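Local coordinates for protein deoxyribodipyrimidine photo-lyase (PDB 3UMV) that repairs ultraviolet-damaged DNA, using light and a bound FAD to split cyclobutane pyrimidine dimers back into separate pyrimidines, at residues A168-K180 with G190-E202. Sequence-based numbering, arbitrary orientation.
Sequences AHNVVPVWTASAK and GKVSKVMDEYLVE
Pro173 lies over one face of the Tyr199 ring in a CH-pi contact, its CD 3.9 Å from the ring centroid and 24° off the normal, a small example of how a linker settles against a helix without backbone pairing. The two side chains meet at about a right angle. The phenol OH ends near Thr176, 3.7 Å from its CG2. With CG anti to the carbonyl carbon (chi1 -67°), Tyr199 extends across 171-173, and its CB sits 3.3 Å from the backbone O of Val171, an oxygen that accepts a hydrogen bond from Arg25. Replacing Tyr199 with alanine is likely to leave Pro173 without its aromatic partner and open a gap beside Thr176.

Val172 splits its methyls: CG1 meets Val195 CG2 at 3.9 Å, while CG2 meets Met196 CE at 4.0 Å. The bent chain of Met196 also brings SD to Val171 CG1. Farther along, Ala177 CB packs on Val192 CG1 at 3.7 Å.

Beyond this apolar part the contact turns polar and watery. The ammonium groups of Lys180 and Lys191 come within 3.2 Å (NZ to NZ), yet both form salt bridges with the same Glu182 carboxylate, which probably draws them together. One water joins the two NZ atoms; another links Lys191 NZ to Ala179 N. Ser178 OG, hydrogen-bonded to Glu182, also accepts from Lys180 N, closing an ST turn.

Val171 N hydrogen-bonds the Glu325 carboxylate, an FAD-site residue by similarity, and Leu200 touches helix 295-305. The arrangement is consistent with the photolyase interdomain linker, folded on itself between the N-terminal alpha/beta domain and the helical FAD-binding domain.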
ATOM      1  N   ALA A 168      -7.829  -4.951  -8.380  1.00 13.95           N
ATOM      2  CA  ALA A 168      -8.650  -3.793  -8.060  1.00 11.66           C
ATOM      3  C   ALA A 168      -7.799  -2.610  -7.622  1.00 16.18           C
ATOM      4  O   ALA A 168      -8.327  -1.527  -7.374  1.00 16.10           O
ATOM      5  CB  ALA A 168      -9.659  -4.141  -6.954  1.00 14.10           C
ATOM      6  N   HIS A 169      -6.493  -2.811  -7.507  1.00 13.44           N
ATOM      7  CA  HIS A 169      -5.620  -1.780  -6.935  1.00 13.95           C
ATOM      8  C   HIS A 169      -4.896  -0.950  -7.997  1.00 12.42           C
ATOM      9  O   HIS A 169      -4.623   0.234  -7.801  1.00 17.24           O
ATOM     10  CB  HIS A 169      -4.582  -2.423  -6.017  1.00 15.75           C
ATOM     11  CG  HIS A 169      -4.180  -1.559  -4.863  1.00 13.67           C
ATOM     12  ND1 HIS A 169      -4.970  -1.399  -3.740  1.00 13.75           N
ATOM     13  CD2 HIS A 169      -3.065  -0.827  -4.648  1.00 12.67           C
ATOM     14  CE1 HIS A 169      -4.357  -0.598  -2.885  1.00 14.44           C
ATOM     15  NE2 HIS A 169      -3.198  -0.239  -3.412  1.00 19.02           N
ATOM     16  N   ASN A 170      -4.573  -1.568  -9.122  1.00 14.25           N
ATOM     17  CA  ASN A 170      -3.798  -0.892 -10.142  1.00 12.87           C
ATOM     18  C   ASN A 170      -4.708  -0.428 -11.285  1.00 14.04           C
ATOM     19  O   ASN A 170      -5.702  -1.082 -11.579  1.00 18.27           O
ATOM     20  CB  ASN A 170      -2.729  -1.831 -10.694  1.00 12.67           C
ATOM     21  CG  ASN A 170      -1.677  -2.188  -9.659  1.00 14.67           C
ATOM     22  OD1 ASN A 170      -1.032  -1.303  -9.095  1.00 17.15           O
ATOM     23  ND2 ASN A 170      -1.531  -3.484  -9.368  1.00 16.40           N
ATOM     24  N   VAL A 171      -4.361   0.694 -11.917  1.00 15.03           N
ATOM     25  CA  VAL A 171      -5.091   1.165 -13.092  1.00 15.14           C
ATOM     26  C   VAL A 171      -4.934   0.161 -14.216  1.00 15.60           C
ATOM     27  O   VAL A 171      -5.914  -0.245 -14.842  1.00 14.73           O
ATOM     28  CB  VAL A 171      -4.595   2.555 -13.587  1.00 12.07           C
ATOM     29  CG1 VAL A 171      -5.400   3.001 -14.795  1.00 16.11           C
ATOM     30  CG2 VAL A 171      -4.709   3.585 -12.467  1.00 18.76           C
ATOM     31  N   VAL A 172      -3.689  -0.220 -14.489  1.00 17.92           N
ATOM     32  CA  VAL A 172      -3.427  -1.237 -15.492  1.00 17.56           C
ATOM     33  C   VAL A 172      -3.140  -2.533 -14.740  1.00 14.07           C
ATOM     34  O   VAL A 172      -2.260  -2.571 -13.877  1.00 12.47           O
ATOM     35  CB  VAL A 172      -2.216  -0.857 -16.380  1.00 17.56           C
ATOM     36  CG1 VAL A 172      -1.994  -1.907 -17.468  1.00 14.98           C
ATOM     37  CG2 VAL A 172      -2.413   0.526 -17.027  1.00 16.17           C
ATOM     38  N   PRO A 173      -3.885  -3.603 -15.042  1.00 16.20           N
ATOM     39  CA  PRO A 173      -3.685  -4.866 -14.318  1.00 13.33           C
ATOM     40  C   PRO A 173      -2.226  -5.283 -14.291  1.00 15.04           C
ATOM     41  O   PRO A 173      -1.540  -5.177 -15.315  1.00 16.19           O
ATOM     42  CB  PRO A 173      -4.516  -5.856 -15.132  1.00 18.31           C
ATOM     43  CG  PRO A 173      -5.596  -5.017 -15.735  1.00 18.51           C
ATOM     44  CD  PRO A 173      -4.997  -3.675 -16.008  1.00 18.92           C
ATOM     45  N   VAL A 174      -1.752  -5.733 -13.129  1.00 16.27           N
ATOM     46  CA  VAL A 174      -0.335  -6.046 -12.946  1.00 14.00           C
ATOM     47  C   VAL A 174       0.211  -7.067 -13.967  1.00 17.96           C
ATOM     48  O   VAL A 174       1.344  -6.930 -14.442  1.00 19.46           O
ATOM     49  CB  VAL A 174      -0.056  -6.537 -11.508  1.00 13.88           C
ATOM     50  CG1 VAL A 174      -0.808  -7.864 -11.231  1.00 19.95           C
ATOM     51  CG2 VAL A 174       1.444  -6.708 -11.299  1.00 15.52           C
ATOM     52  N   TRP A 175      -0.584  -8.078 -14.312  1.00 19.70           N
ATOM     53  CA  TRP A 175      -0.115  -9.120 -15.235  1.00 21.70           C
ATOM     54  C   TRP A 175      -0.201  -8.668 -16.696  1.00 21.55           C
ATOM     55  O   TRP A 175       0.369  -9.296 -17.592  1.00 22.67           O
ATOM     56  CB  TRP A 175      -0.896 -10.431 -15.014  1.00 21.08           C
ATOM     57  CG  TRP A 175      -2.315 -10.181 -14.671  1.00 19.91           C
ATOM     58  CD1 TRP A 175      -3.292  -9.705 -15.506  1.00 26.93           C
ATOM     59  CD2 TRP A 175      -2.933 -10.356 -13.392  1.00 18.69           C
ATOM     60  NE1 TRP A 175      -4.481  -9.583 -14.827  1.00 24.40           N
ATOM     61  CE2 TRP A 175      -4.287  -9.972 -13.526  1.00 19.42           C
ATOM     62  CE3 TRP A 175      -2.479 -10.809 -12.152  1.00 18.38           C
ATOM     63  CZ2 TRP A 175      -5.180 -10.017 -12.467  1.00 19.44           C
ATOM     64  CZ3 TRP A 175      -3.369 -10.866 -11.104  1.00 20.38           C
ATOM     65  CH2 TRP A 175      -4.707 -10.478 -11.266  1.00 18.67           C
ATOM     66  N   THR A 176      -0.892  -7.556 -16.924  1.00 16.91           N
ATOM     67  CA  THR A 176      -1.054  -7.000 -18.260  1.00 19.82           C
ATOM     68  C   THR A 176      -0.070  -5.858 -18.521  1.00 19.18           C
ATOM     69  O   THR A 176       0.426  -5.697 -19.637  1.00 23.42           O
ATOM     70  CB  THR A 176      -2.477  -6.474 -18.446  1.00 24.52           C
ATOM     71  OG1 THR A 176      -3.398  -7.561 -18.306  1.00 29.94           O
ATOM     72  CG2 THR A 176      -2.648  -5.843 -19.816  1.00 27.70           C
ATOM     73  N   ALA A 177       0.244  -5.075 -17.489  1.00 15.78           N
ATOM     74  CA  ALA A 177       1.081  -3.884 -17.693  1.00 16.14           C
ATOM     75  C   ALA A 177       2.413  -4.261 -18.327  1.00 21.51           C
ATOM     76  O   ALA A 177       2.884  -3.624 -19.272  1.00 20.27           O
ATOM     77  CB  ALA A 177       1.322  -3.164 -16.357  1.00 16.48           C
ATOM     78  N   SER A 178       3.027  -5.291 -17.762  1.00 25.32           N
ATOM     79  CA  SER A 178       4.234  -5.870 -18.309  1.00 21.70           C
ATOM     80  C   SER A 178       4.222  -7.357 -18.013  1.00 21.37           C
ATOM     81  O   SER A 178       3.583  -7.815 -17.055  1.00 19.62           O
ATOM     82  CB  SER A 178       5.488  -5.223 -17.721  1.00 25.32           C
ATOM     83  OG  SER A 178       6.653  -5.758 -18.324  1.00 18.58           O
ATOM     84  N   ALA A 179       4.903  -8.110 -18.861  1.00 17.88           N
ATOM     85  CA  ALA A 179       5.048  -9.542 -18.671  1.00 17.18           C
ATOM     86  C   ALA A 179       6.281  -9.854 -17.829  1.00 18.57           C
ATOM     87  O   ALA A 179       6.554 -11.018 -17.528  1.00 24.66           O
ATOM     88  CB  ALA A 179       5.131 -10.257 -20.027  1.00 23.37           C
ATOM     89  N   LYS A 180       7.028  -8.820 -17.452  1.00 18.45           N
ATOM     90  CA  LYS A 180       8.256  -9.040 -16.689  1.00 21.51           C
ATOM     91  C   LYS A 180       8.547  -7.893 -15.726  1.00 18.75           C
ATOM     92  O   LYS A 180       7.920  -6.847 -15.810  1.00 16.45           O
ATOM     93  CB  LYS A 180       9.443  -9.272 -17.625  1.00 24.33           C
ATOM     94  CG  LYS A 180       9.816  -8.079 -18.488  1.00 28.51           C
ATOM     95  CD  LYS A 180      11.120  -8.342 -19.220  1.00 35.13           C
ATOM     96  CE  LYS A 180      11.824  -7.047 -19.581  1.00 40.52           C
ATOM     97  NZ  LYS A 180      10.905  -6.084 -20.238  1.00 42.79           N
ATOM     98  N   GLY A 190       6.830   3.311 -20.663  1.00 21.77           N
ATOM     99  CA  GLY A 190       6.737   3.030 -22.083  1.00 24.14           C
ATOM    100  C   GLY A 190       5.625   2.032 -22.357  1.00 24.45           C
ATOM    101  O   GLY A 190       4.879   2.162 -23.321  1.00 27.24           O
ATOM    102  N   LYS A 191       5.494   1.039 -21.491  1.00 26.69           N
ATOM    103  CA  LYS A 191       4.468   0.023 -21.683  1.00 25.25           C
ATOM    104  C   LYS A 191       3.066   0.472 -21.279  1.00 25.25           C
ATOM    105  O   LYS A 191       2.113   0.281 -22.033  1.00 29.30           O
ATOM    106  CB  LYS A 191       4.863  -1.285 -20.990  1.00 23.99           C
ATOM    107  CG  LYS A 191       6.058  -1.937 -21.665  1.00 22.54           C
ATOM    108  CD  LYS A 191       6.306  -3.360 -21.218  1.00 22.44           C
ATOM    109  CE  LYS A 191       7.643  -3.822 -21.736  1.00 23.91           C
ATOM    110  NZ  LYS A 191       8.032  -5.141 -21.188  1.00 24.08           N
ATOM    111  N   VAL A 192       2.932   1.088 -20.110  1.00 19.83           N
ATOM    112  CA  VAL A 192       1.605   1.454 -19.629  1.00 22.01           C
ATOM    113  C   VAL A 192       0.984   2.653 -20.364  1.00 17.70           C
ATOM    114  O   VAL A 192      -0.231   2.732 -20.505  1.00 24.10           O
ATOM    115  CB  VAL A 192       1.555   1.645 -18.089  1.00 24.00           C
ATOM    116  CG1 VAL A 192       1.889   0.330 -17.389  1.00 20.87           C
ATOM    117  CG2 VAL A 192       2.509   2.735 -17.632  1.00 21.38           C
ATOM    118  N   SER A 193       1.807   3.586 -20.824  1.00 22.82           N
ATOM    119  CA  SER A 193       1.260   4.757 -21.500  1.00 23.50           C
ATOM    120  C   SER A 193       0.490   4.338 -22.753  1.00 26.08           C
ATOM    121  O   SER A 193      -0.488   4.987 -23.137  1.00 25.11           O
ATOM    122  CB  SER A 193       2.354   5.775 -21.827  1.00 27.22           C
ATOM    123  OG  SER A 193       3.306   5.222 -22.710  1.00 29.48           O
ATOM    124  N   LYS A 194       0.920   3.243 -23.375  1.00 25.86           N
ATOM    125  CA  LYS A 194       0.251   2.708 -24.565  1.00 27.37           C
ATOM    126  C   LYS A 194      -1.181   2.219 -24.330  1.00 28.50           C
ATOM    127  O   LYS A 194      -2.011   2.234 -25.247  1.00 30.60           O
ATOM    128  CB  LYS A 194       1.066   1.563 -25.154  1.00 30.28           C
ATOM    129  CG  LYS A 194       2.381   1.993 -25.775  1.00 37.15           C
ATOM    130  CD  LYS A 194       3.149   0.777 -26.249  1.00 42.68           C
ATOM    131  CE  LYS A 194       4.472   1.158 -26.869  1.00 47.27           C
ATOM    132  NZ  LYS A 194       5.204  -0.065 -27.292  1.00 52.47           N
ATOM    133  N   VAL A 195      -1.464   1.762 -23.118  1.00 20.35           N
ATOM    134  CA  VAL A 195      -2.768   1.208 -22.803  1.00 20.43           C
ATOM    135  C   VAL A 195      -3.491   2.032 -21.745  1.00 22.06           C
ATOM    136  O   VAL A 195      -4.531   1.620 -21.232  1.00 24.33           O
ATOM    137  CB  VAL A 195      -2.653  -0.252 -22.304  1.00 20.77           C
ATOM    138  CG1 VAL A 195      -2.088  -1.150 -23.388  1.00 26.17           C
ATOM    139  CG2 VAL A 195      -1.788  -0.328 -21.063  1.00 20.24           C
ATOM    140  N   MET A 196      -2.948   3.199 -21.419  1.00 22.27           N
ATOM    141  CA  MET A 196      -3.528   4.007 -20.358  1.00 23.66           C
ATOM    142  C   MET A 196      -4.950   4.424 -20.702  1.00 22.77           C
ATOM    143  O   MET A 196      -5.830   4.362 -19.848  1.00 25.33           O
ATOM    144  CB  MET A 196      -2.666   5.232 -20.047  1.00 24.87           C
ATOM    145  CG  MET A 196      -3.057   5.949 -18.753  1.00 24.91           C
ATOM    146  SD  MET A 196      -2.877   4.951 -17.236  1.00 26.58           S
ATOM    147  CE  MET A 196      -1.193   4.365 -17.372  1.00 23.58           C
ATOM    148  N   ASP A 197      -5.184   4.823 -21.954  1.00 20.71           N
ATOM    149  CA  ASP A 197      -6.523   5.243 -22.366  1.00 25.51           C
ATOM    150  C   ASP A 197      -7.550   4.104 -22.249  1.00 26.08           C
ATOM    151  O   ASP A 197      -8.727   4.338 -21.985  1.00 24.23           O
ATOM    152  CB  ASP A 197      -6.507   5.822 -23.789  1.00 31.70           C
ATOM    153  CG  ASP A 197      -5.843   7.185 -23.861  1.00 42.82           C
ATOM    154  OD1 ASP A 197      -5.718   7.851 -22.805  1.00 43.31           O
ATOM    155  OD2 ASP A 197      -5.452   7.595 -24.978  1.00 50.51           O
ATOM    156  N   GLU A 198      -7.086   2.871 -22.409  1.00 22.76           N
ATOM    157  CA  GLU A 198      -7.949   1.706 -22.292  1.00 23.67           C
ATOM    158  C   GLU A 198      -8.363   1.370 -20.856  1.00 21.41           C
ATOM    159  O   GLU A 198      -9.433   0.794 -20.641  1.00 24.85           O
ATOM    160  CB  GLU A 198      -7.284   0.489 -22.945  1.00 26.64           C
ATOM    161  CG  GLU A 198      -8.073  -0.801 -22.817  1.00 26.05           C
ATOM    162  CD  GLU A 198      -7.490  -1.936 -23.646  1.00 30.49           C
ATOM    163  OE1 GLU A 198      -6.374  -1.776 -24.187  1.00 33.56           O
ATOM    164  OE2 GLU A 198      -8.151  -2.991 -23.752  1.00 34.81           O
ATOM    165  N   TYR A 199      -7.525   1.719 -19.878  1.00 19.18           N
ATOM    166  CA  TYR A 199      -7.770   1.322 -18.483  1.00 16.09           C
ATOM    167  C   TYR A 199      -8.143   2.453 -17.529  1.00 18.88           C
ATOM    168  O   TYR A 199      -8.819   2.221 -16.512  1.00 21.50           O
ATOM    169  CB  TYR A 199      -6.562   0.558 -17.929  1.00 15.68           C
ATOM    170  CG  TYR A 199      -6.381  -0.770 -18.611  1.00 15.01           C
ATOM    171  CD1 TYR A 199      -7.175  -1.846 -18.273  1.00 17.88           C
ATOM    172  CD2 TYR A 199      -5.433  -0.938 -19.609  1.00 19.84           C
ATOM    173  CE1 TYR A 199      -7.038  -3.054 -18.891  1.00 19.97           C
ATOM    174  CE2 TYR A 199      -5.278  -2.165 -20.243  1.00 23.93           C
ATOM    175  CZ  TYR A 199      -6.086  -3.221 -19.865  1.00 20.55           C
ATOM    176  OH  TYR A 199      -5.964  -4.445 -20.471  1.00 21.31           O
ATOM    177  N   LEU A 200      -7.714   3.672 -17.847  1.00 20.05           N
ATOM    178  CA  LEU A 200      -8.072   4.817 -17.020  1.00 21.28           C
ATOM    179  C   LEU A 200      -9.450   5.345 -17.416  1.00 23.94           C
ATOM    180  O   LEU A 200      -9.570   6.353 -18.114  1.00 27.61           O
ATOM    181  CB  LEU A 200      -7.015   5.914 -17.096  1.00 20.59           C
ATOM    182  CG  LEU A 200      -7.236   7.094 -16.158  1.00 19.67           C
ATOM    183  CD1 LEU A 200      -7.479   6.624 -14.728  1.00 22.45           C
ATOM    184  CD2 LEU A 200      -6.020   8.024 -16.206  1.00 22.96           C
ATOM    185  N   VAL A 201     -10.472   4.637 -16.952  1.00 20.61           N
ATOM    186  CA  VAL A 201     -11.859   4.854 -17.335  1.00 20.93           C
ATOM    187  C   VAL A 201     -12.715   4.944 -16.080  1.00 20.52           C
ATOM    188  O   VAL A 201     -12.276   4.586 -14.987  1.00 20.34           O
ATOM    189  CB  VAL A 201     -12.373   3.695 -18.220  1.00 24.72           C
ATOM    190  CG1 VAL A 201     -11.475   3.524 -19.420  1.00 28.16           C
ATOM    191  CG2 VAL A 201     -12.432   2.395 -17.434  1.00 24.85           C
ATOM    192  N   GLU A 202     -13.940   5.427 -16.228  1.00 21.27           N
ATOM    193  CA  GLU A 202     -14.818   5.576 -15.079  1.00 18.92           C
ATOM    194  C   GLU A 202     -15.300   4.227 -14.572  1.00 18.42           C
ATOM    195  O   GLU A 202     -15.260   3.225 -15.294  1.00 20.94           O
ATOM    196  CB  GLU A 202     -16.018   6.478 -15.424  1.00 26.87           C
ATOM    197  CG  GLU A 202     -15.852   7.939 -14.946  1.00 28.39           C
ATOM    198  CD  GLU A 202     -15.759   8.073 -13.421  1.00 33.48           C
ATOM    199  OE1 GLU A 202     -15.477   9.197 -12.932  1.00 33.45           O
ATOM    200  OE2 GLU A 202     -15.971   7.058 -12.709  1.00 32.12           O
TER
HETATM  201  O   HOH W   1       5.974  -7.221 -21.577  1.00 28.99           O
HETATM  202  O   HOH W   2       9.668  -6.313 -22.908  1.00 39.39           O